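PDB 6HWJ: glucosamine kinase, which catalyses the magnesium- and ATP-dependent phosphorylation of D-glucosamine to D-glucosamine 6-phosphate, and acts to a lesser extent on glucose. Local coordinates for residues P144-A149 with D317-P322; L294-G299 with A330-A335. All coordinates share one frame; numbering follows the deposited sequence.

Interaction 1: residues P144-A149 with D317-P322; sequences PGSPAA and DFDGNP. With MG (magnesium ion), chain F; MG (magnesium ion), chain C.
The carboxylate of Asp319 is met at OD1 by the hydroxyl of Ser146, which donates to it over 2.7 Å from OG. The hydroxyl comes to the anti side of OD1, 30° out of the carboxylate plane. Asp319 was deposited in two conformers, so this bond holds for one of them. Its other oxygen faces the active site: Asp319 OD2 stands 3.6 Å from the magnesium of chain F, too far to bind it here, although Asp319 is an established ligand of the second magnesium. OD2 also forms a long, weak ion pair with Lys133, an inferred ATP ligand. The carboxylate of Asp317 bridges both ions, OD1 to the magnesium of chain F and OD2, at 2.2 Å, to that of chain C. Gln305 also takes part in this metal site. The Phe318 ring is directed away from 144-149 and meets the ring of His298 at about 55° between planes, with Arg151 and Leu155 of helix 148-157 beside it. The sequence Asp-Phe-Asp after strand 312-315 is consistent with the metal-binding DFG-like loop of the protein-kinase-like fold, packed here on the start of helix 148-157, which belongs to the part of the chain that holds Lys133. Ser146 serves both partners: with OG anti to the backbone N (chi1 171°), its hydroxyl bonds Asp319 and also accepts from the N of Ala148 at 3.1 Å. The latter bond closes an ST turn around Pro147, the N-cap residue. Beside it, carbons of 147-148 rest on carbonyl oxygens, Pro147 CD 3.3 Å from Asp319 O and Ala148 CA 3.4 Å from Phe318 O. The one apolar pair is Ala148 CB with Phe318 CB, 4.0 Å apart.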
ATOM      1  N   PRO A 144     -16.474  -3.017  -2.983  1.00 40.36           N
ATOM      2  CA  PRO A 144     -15.062  -2.774  -3.285  1.00 39.90           C
ATOM      3  C   PRO A 144     -14.140  -3.439  -2.278  1.00 39.62           C
ATOM      4  O   PRO A 144     -14.419  -3.472  -1.082  1.00 42.41           O
ATOM      5  CB  PRO A 144     -14.930  -1.241  -3.223  1.00 38.84           C
ATOM      6  CG  PRO A 144     -16.328  -0.718  -3.175  1.00 42.10           C
ATOM      7  CD  PRO A 144     -17.160  -1.781  -2.554  1.00 43.64           C
ATOM      8  N   GLY A 145     -13.026  -3.945  -2.791  1.00 36.77           N
ATOM      9  CA  GLY A 145     -11.941  -4.428  -1.965  1.00 36.57           C
ATOM     10  C   GLY A 145     -10.640  -3.761  -2.348  1.00 34.11           C
ATOM     11  O   GLY A 145     -10.641  -2.592  -2.763  1.00 34.04           O
ATOM     12  N   SER A 146      -9.538  -4.472  -2.234  1.00 28.59           N
ATOM     13  CA  SER A 146      -8.243  -3.914  -2.547  1.00 28.29           C
ATOM     14  C   SER A 146      -8.209  -3.448  -3.997  1.00 29.93           C
ATOM     15  O   SER A 146      -8.640  -4.192  -4.897  1.00 30.01           O
ATOM     16  CB  SER A 146      -7.131  -4.947  -2.323  1.00 26.87           C
ATOM     17  OG  SER A 146      -5.946  -4.421  -2.826  1.00 28.54           O
ATOM     18  N   PRO A 147      -7.701  -2.249  -4.276  1.00 30.12           N
ATOM     19  CA  PRO A 147      -7.518  -1.830  -5.671  1.00 28.72           C
ATOM     20  C   PRO A 147      -6.180  -2.225  -6.280  1.00 25.70           C
ATOM     21  O   PRO A 147      -5.862  -1.735  -7.374  1.00 25.25           O
ATOM     22  CB  PRO A 147      -7.618  -0.310  -5.560  1.00 27.36           C
ATOM     23  CG  PRO A 147      -6.912  -0.031  -4.246  1.00 31.02           C
ATOM     24  CD  PRO A 147      -7.341  -1.176  -3.332  1.00 31.15           C
ATOM     25  N   ALA A 148      -5.388  -3.054  -5.601  1.00 27.14           N
ATOM     26  CA  ALA A 148      -4.018  -3.300  -6.050  1.00 25.80           C
ATOM     27  C   ALA A 148      -3.957  -3.756  -7.508  1.00 26.40           C
ATOM     28  O   ALA A 148      -3.040  -3.387  -8.241  1.00 29.10           O
ATOM     29  CB  ALA A 148      -3.343  -4.325  -5.136  1.00 25.47           C
ATOM     30  N   ALA A 149      -4.929  -4.555  -7.953  1.00 28.73           N
ATOM     31  CA  ALA A 149      -4.917  -5.015  -9.338  1.00 29.45           C
ATOM     32  C   ALA A 149      -5.124  -3.857 -10.316  1.00 31.43           C
ATOM     33  O   ALA A 149      -4.512  -3.821 -11.396  1.00 29.40           O
ATOM     34  CB  ALA A 149      -6.005  -6.065  -9.563  1.00 32.69           C
ATOM     35  N   ASP A 317       2.987  -2.310  -2.428  1.00 28.06           N
ATOM     36  CA  ASP A 317       1.911  -2.194  -1.425  1.00 27.25           C
ATOM     37  C   ASP A 317       0.812  -1.241  -1.889  1.00 24.46           C
ATOM     38  O   ASP A 317       0.715  -0.112  -1.405  1.00 27.08           O
ATOM     39  CB  ASP A 317       2.518  -1.731  -0.095  1.00 35.44           C
ATOM     40  CG  ASP A 317       1.616  -2.041   1.108  1.00 47.88           C
ATOM     41  OD1 ASP A 317       0.406  -2.258   0.914  1.00 53.02           O
ATOM     42  OD2 ASP A 317       2.147  -2.058   2.250  1.00 52.78           O
ATOM     43  N   PHE A 318      -0.046  -1.706  -2.801  1.00 24.12           N
ATOM     44  CA  PHE A 318      -1.100  -0.896  -3.389  1.00 28.68           C
ATOM     45  C   PHE A 318      -2.506  -1.243  -2.884  1.00 29.89           C
ATOM     46  O   PHE A 318      -3.494  -0.961  -3.578  1.00 25.35           O
ATOM     47  CB  PHE A 318      -1.048  -1.031  -4.905  1.00 31.05           C
ATOM     48  CG  PHE A 318       0.058  -0.220  -5.543  1.00 34.64           C
ATOM     49  CD1 PHE A 318      -0.109   1.127  -5.770  1.00 35.37           C
ATOM     50  CD2 PHE A 318       1.255  -0.815  -5.896  1.00 36.29           C
ATOM     51  CE1 PHE A 318       0.896   1.879  -6.349  1.00 36.57           C
ATOM     52  CE2 PHE A 318       2.263  -0.071  -6.471  1.00 35.47           C
ATOM     53  CZ  PHE A 318       2.081   1.273  -6.699  1.00 36.73           C
ATOM     54  N   ASP A 319      -2.608  -1.821  -1.684  0.50 28.94           N
ATOM     55  CA  ASP A 319      -3.902  -2.208  -1.128  0.50 32.68           C
ATOM     56  C   ASP A 319      -4.707  -1.029  -0.600  0.50 28.48           C
ATOM     57  O   ASP A 319      -5.904  -1.186  -0.333  0.50 29.47           O
ATOM     58  CB  ASP A 319      -3.707  -3.201   0.023  0.50 38.75           C
ATOM     59  CG  ASP A 319      -3.286  -4.564  -0.451  0.50 40.28           C
ATOM     60  OD1 ASP A 319      -3.618  -4.925  -1.598  0.50 40.79           O
ATOM     61  OD2 ASP A 319      -2.621  -5.277   0.328  0.50 42.56           O
ATOM     62  N   GLY A 320      -4.085   0.130  -0.418  1.00 28.61           N
ATOM     63  CA  GLY A 320      -4.769   1.297   0.103  1.00 31.83           C
ATOM     64  C   GLY A 320      -4.482   1.564   1.572  1.00 33.41           C
ATOM     65  O   GLY A 320      -3.772   0.828   2.258  1.00 32.54           O
ATOM     66  N   ASN A 321      -5.082   2.647   2.058  1.00 38.93           N
ATOM     67  CA  ASN A 321      -4.853   3.107   3.430  1.00 39.41           C
ATOM     68  C   ASN A 321      -5.518   2.167   4.425  1.00 39.72           C
ATOM     69  O   ASN A 321      -6.752   2.057   4.428  1.00 36.42           O
ATOM     70  CB  ASN A 321      -5.392   4.523   3.583  1.00 45.96           C
ATOM     71  CG  ASN A 321      -5.116   5.104   4.950  1.00 52.26           C
ATOM     72  OD1 ASN A 321      -4.488   4.470   5.791  1.00 51.91           O
ATOM     73  ND2 ASN A 321      -5.583   6.331   5.176  1.00 58.42           N
ATOM     74  N   PRO A 322      -4.754   1.479   5.281  1.00 40.76           N
ATOM     75  CA  PRO A 322      -5.351   0.456   6.143  1.00 45.00           C
ATOM     76  C   PRO A 322      -6.195   1.007   7.283  1.00 46.47           C
ATOM     77  O   PRO A 322      -6.879   0.212   7.951  1.00 44.59           O
ATOM     78  CB  PRO A 322      -4.131  -0.307   6.687  1.00 44.37           C
ATOM     79  CG  PRO A 322      -3.031   0.702   6.667  1.00 44.35           C
ATOM     80  CD  PRO A 322      -3.292   1.587   5.475  1.00 42.15           C
TER
HETATM   81 MG    MG F 504      -1.006  -2.851   2.483  1.00 45.28          MG
HETATM   82 MG    MG C 501       4.159  -1.849   3.064  1.00 37.98          MG
HETATM   83  O   HOH W   1       0.340  -2.180   3.996  1.00 40.00           O
HETATM   84  O   HOH W   2      -1.198  -0.667   2.344  1.00 39.06           O
HETATM   85  O   HOH W   3       6.128  -1.465   3.993  1.00 44.11           O
HETATM   86  O   HOH W   4       5.326  -2.956   1.806  1.00 40.28           O
HETATM   87  O   HOH W   5       4.327  -3.725   4.143  1.00 38.41           O

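Interaction 2: residues L294-G299 with A330-A335; sequences LIDVHG and AARQPA
Arg332 runs along the backbone and carboxylate of 294-296. Its CB sits 3.3 Å from Ile295 O, and CG, beside the backbone N (chi1 -64°), comes to 3.3 Å from Asp296 OD1. The chain then extends past CD, 3.8 Å from Leu294 O, to NE, which bonds the same OD1 at 3.1 Å as part of a salt bridge. The oxygen lies in the guanidinium plane, whereas NE approaches from above the carboxylate plane, the two planes being 53° apart. At the tip NH1 bonds Thr239, and Asp296 OD2 has a second salt bridge to Arg236. Ile295 and Gln333 make an antiparallel hydrogen-bonded pair, Ile295 N to Gln333 O 2.9 Å and Gln333 N to Ile295 O 3.0 Å. It joins strand 333-334 to strand 293-295 in a small three-stranded sheet with 239-240. Apolar groups flank this pair: Leu294 CD2 packs 3.6 Å from Pro334 CD, and the side chains of Val297 and Gln333 cross at about a right angle, CG2 against CB. Sharing Asp296 between Arg332 and Arg236 probably keeps this buried acid ionised, though its single charge can balance only part of the two arginines' charge.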
ATOM      1  N   LEU A 294      -9.459  14.378  -7.859  1.00 30.29           N
ATOM      2  CA  LEU A 294      -9.151  13.089  -7.234  1.00 30.20           C
ATOM      3  C   LEU A 294      -8.803  12.072  -8.319  1.00 31.38           C
ATOM      4  O   LEU A 294      -9.477  12.013  -9.361  1.00 31.86           O
ATOM      5  CB  LEU A 294     -10.327  12.576  -6.411  1.00 31.72           C
ATOM      6  CG  LEU A 294     -11.012  13.614  -5.496  1.00 31.63           C
ATOM      7  CD1 LEU A 294     -12.258  13.010  -4.836  1.00 34.05           C
ATOM      8  CD2 LEU A 294     -10.017  14.106  -4.470  1.00 30.01           C
ATOM      9  N   ILE A 295      -7.762  11.278  -8.065  1.00 29.46           N
ATOM     10  CA  ILE A 295      -7.288  10.248  -8.986  1.00 28.57           C
ATOM     11  C   ILE A 295      -7.070   8.953  -8.207  1.00 28.34           C
ATOM     12  O   ILE A 295      -7.099   8.928  -6.980  1.00 30.59           O
ATOM     13  CB  ILE A 295      -5.980  10.648  -9.710  1.00 27.72           C
ATOM     14  CG1 ILE A 295      -4.862  10.905  -8.708  1.00 26.93           C
ATOM     15  CG2 ILE A 295      -6.202  11.892 -10.597  1.00 28.92           C
ATOM     16  CD1 ILE A 295      -3.473  10.921  -9.331  1.00 28.57           C
ATOM     17  N   ASP A 296      -6.853   7.868  -8.942  1.00 27.42           N
ATOM     18  CA  ASP A 296      -6.313   6.650  -8.335  1.00 27.40           C
ATOM     19  C   ASP A 296      -4.941   6.968  -7.738  1.00 26.50           C
ATOM     20  O   ASP A 296      -4.055   7.472  -8.443  1.00 27.85           O
ATOM     21  CB  ASP A 296      -6.181   5.542  -9.393  1.00 27.95           C
ATOM     22  CG  ASP A 296      -7.527   5.087  -9.954  1.00 33.76           C
ATOM     23  OD1 ASP A 296      -8.594   5.539  -9.484  1.00 32.57           O
ATOM     24  OD2 ASP A 296      -7.517   4.282 -10.900  1.00 34.70           O
ATOM     25  N   VAL A 297      -4.759   6.685  -6.450  1.00 25.57           N
ATOM     26  CA  VAL A 297      -3.522   7.004  -5.761  1.00 26.06           C
ATOM     27  C   VAL A 297      -2.943   5.721  -5.157  1.00 25.92           C
ATOM     28  O   VAL A 297      -3.580   4.674  -5.142  1.00 24.71           O
ATOM     29  CB  VAL A 297      -3.701   8.076  -4.663  1.00 26.55           C
ATOM     30  CG1 VAL A 297      -4.139   9.409  -5.265  1.00 25.33           C
ATOM     31  CG2 VAL A 297      -4.689   7.618  -3.597  1.00 27.43           C
ATOM     32  N   HIS A 298      -1.708   5.824  -4.666  1.00 24.91           N
ATOM     33  CA  HIS A 298      -1.128   4.746  -3.869  1.00 25.06           C
ATOM     34  C   HIS A 298      -1.899   4.579  -2.565  1.00 26.49           C
ATOM     35  O   HIS A 298      -2.351   3.473  -2.229  1.00 27.39           O
ATOM     36  CB  HIS A 298       0.360   5.025  -3.583  1.00 22.96           C
ATOM     37  CG  HIS A 298       1.045   3.930  -2.829  1.00 24.65           C
ATOM     38  ND1 HIS A 298       0.843   3.712  -1.479  1.00 24.24           N
ATOM     39  CD2 HIS A 298       1.916   2.963  -3.244  1.00 24.32           C
ATOM     40  CE1 HIS A 298       1.558   2.663  -1.092  1.00 28.39           C
ATOM     41  NE2 HIS A 298       2.217   2.188  -2.143  1.00 26.42           N
ATOM     42  N   GLY A 299      -2.038   5.663  -1.800  1.00 27.62           N
ATOM     43  CA  GLY A 299      -2.943   5.692  -0.667  1.00 31.11           C
ATOM     44  C   GLY A 299      -2.336   5.291   0.660  1.00 30.57           C
ATOM     45  O   GLY A 299      -3.000   5.438   1.692  1.00 35.45           O
ATOM     46  N   ALA A 330     -10.337   1.668  -2.150  1.00 30.02           N
ATOM     47  CA  ALA A 330     -10.217   1.817  -3.592  1.00 32.62           C
ATOM     48  C   ALA A 330     -10.605   3.209  -4.084  1.00 35.23           C
ATOM     49  O   ALA A 330     -10.357   3.533  -5.251  1.00 31.76           O
ATOM     50  CB  ALA A 330     -11.079   0.774  -4.303  1.00 31.88           C
ATOM     51  N   ALA A 331     -11.199   4.034  -3.229  1.00 33.98           N
ATOM     52  CA  ALA A 331     -11.701   5.323  -3.673  1.00 33.92           C
ATOM     53  C   ALA A 331     -10.560   6.233  -4.117  1.00 31.31           C
ATOM     54  O   ALA A 331      -9.426   6.152  -3.621  1.00 31.32           O
ATOM     55  CB  ALA A 331     -12.497   5.989  -2.549  1.00 31.78           C
ATOM     56  N   ARG A 332     -10.876   7.115  -5.060  1.00 30.47           N
ATOM     57  CA  ARG A 332      -9.926   8.121  -5.503  1.00 28.41           C
ATOM     58  C   ARG A 332      -9.710   9.175  -4.428  1.00 32.34           C
ATOM     59  O   ARG A 332     -10.609   9.483  -3.642  1.00 33.41           O
ATOM     60  CB  ARG A 332     -10.415   8.769  -6.788  1.00 29.09           C
ATOM     61  CG  ARG A 332     -10.498   7.807  -7.940  1.00 33.57           C
ATOM     62  CD  ARG A 332     -11.001   8.485  -9.201  1.00 38.02           C
ATOM     63  NE  ARG A 332     -10.666   7.707 -10.400  1.00 40.33           N
ATOM     64  CZ  ARG A 332     -11.157   7.953 -11.613  1.00 39.37           C
ATOM     65  NH1 ARG A 332     -11.997   8.945 -11.800  1.00 35.61           N
ATOM     66  NH2 ARG A 332     -10.797   7.195 -12.631  1.00 43.39           N
ATOM     67  N   GLN A 333      -8.498   9.728  -4.408  1.00 31.86           N
ATOM     68  CA  GLN A 333      -8.070  10.720  -3.434  1.00 30.70           C
ATOM     69  C   GLN A 333      -7.236  11.779  -4.154  1.00 32.18           C
ATOM     70  O   GLN A 333      -6.817  11.558  -5.302  1.00 29.56           O
ATOM     71  CB  GLN A 333      -7.232  10.074  -2.328  1.00 30.64           C
ATOM     72  CG  GLN A 333      -7.911   8.901  -1.585  1.00 35.30           C
ATOM     73  CD  GLN A 333      -9.039   9.359  -0.677  1.00 39.55           C
ATOM     74  OE1 GLN A 333      -9.258  10.551  -0.505  1.00 35.00           O
ATOM     75  NE2 GLN A 333      -9.756   8.402  -0.087  1.00 41.03           N
ATOM     76  N   PRO A 334      -6.921  12.909  -3.508  1.00 30.10           N
ATOM     77  CA  PRO A 334      -5.988  13.863  -4.122  1.00 30.58           C
ATOM     78  C   PRO A 334      -4.594  13.264  -4.243  1.00 29.17           C
ATOM     79  O   PRO A 334      -4.111  12.599  -3.335  1.00 25.77           O
ATOM     80  CB  PRO A 334      -5.985  15.052  -3.149  1.00 30.28           C
ATOM     81  CG  PRO A 334      -7.159  14.821  -2.241  1.00 32.32           C
ATOM     82  CD  PRO A 334      -7.330  13.335  -2.161  1.00 28.98           C
ATOM     83  N   ALA A 335      -3.937  13.544  -5.366  1.00 31.49           N
ATOM     84  CA  ALA A 335      -2.542  13.154  -5.523  1.00 31.83           C
ATOM     85  C   ALA A 335      -1.674  13.752  -4.422  1.00 29.25           C
ATOM     86  O   ALA A 335      -0.702  13.119  -3.979  1.00 26.32           O
ATOM     87  CB  ALA A 335      -2.026  13.582  -6.900  1.00 29.27           C
TER
HETATM   88  O   HOH W   6      -6.956   5.481  -4.656  1.00 30.83           O

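Both contacts are largely buried, and they touch. Interaction 1 lies nearer the centre of the chain and joins the start of helix 148-157 to the metal-binding loop; interaction 2, about 11 Å away between centres, joins strands 293-295 and 333-334. Their segments alternate along the sequence, and His298 of 294-299 links them, bonding the backbone just before 317-322 and meeting the Phe318 ring. The chemistry differs with place: one hydroxyl and a few carbons meet the loop beside the magnesium site, with no backbone pairing, whereas 294-299 with 330-335 buries about twice the surface and combines strand bonding, a salt bridge and aliphatic packing.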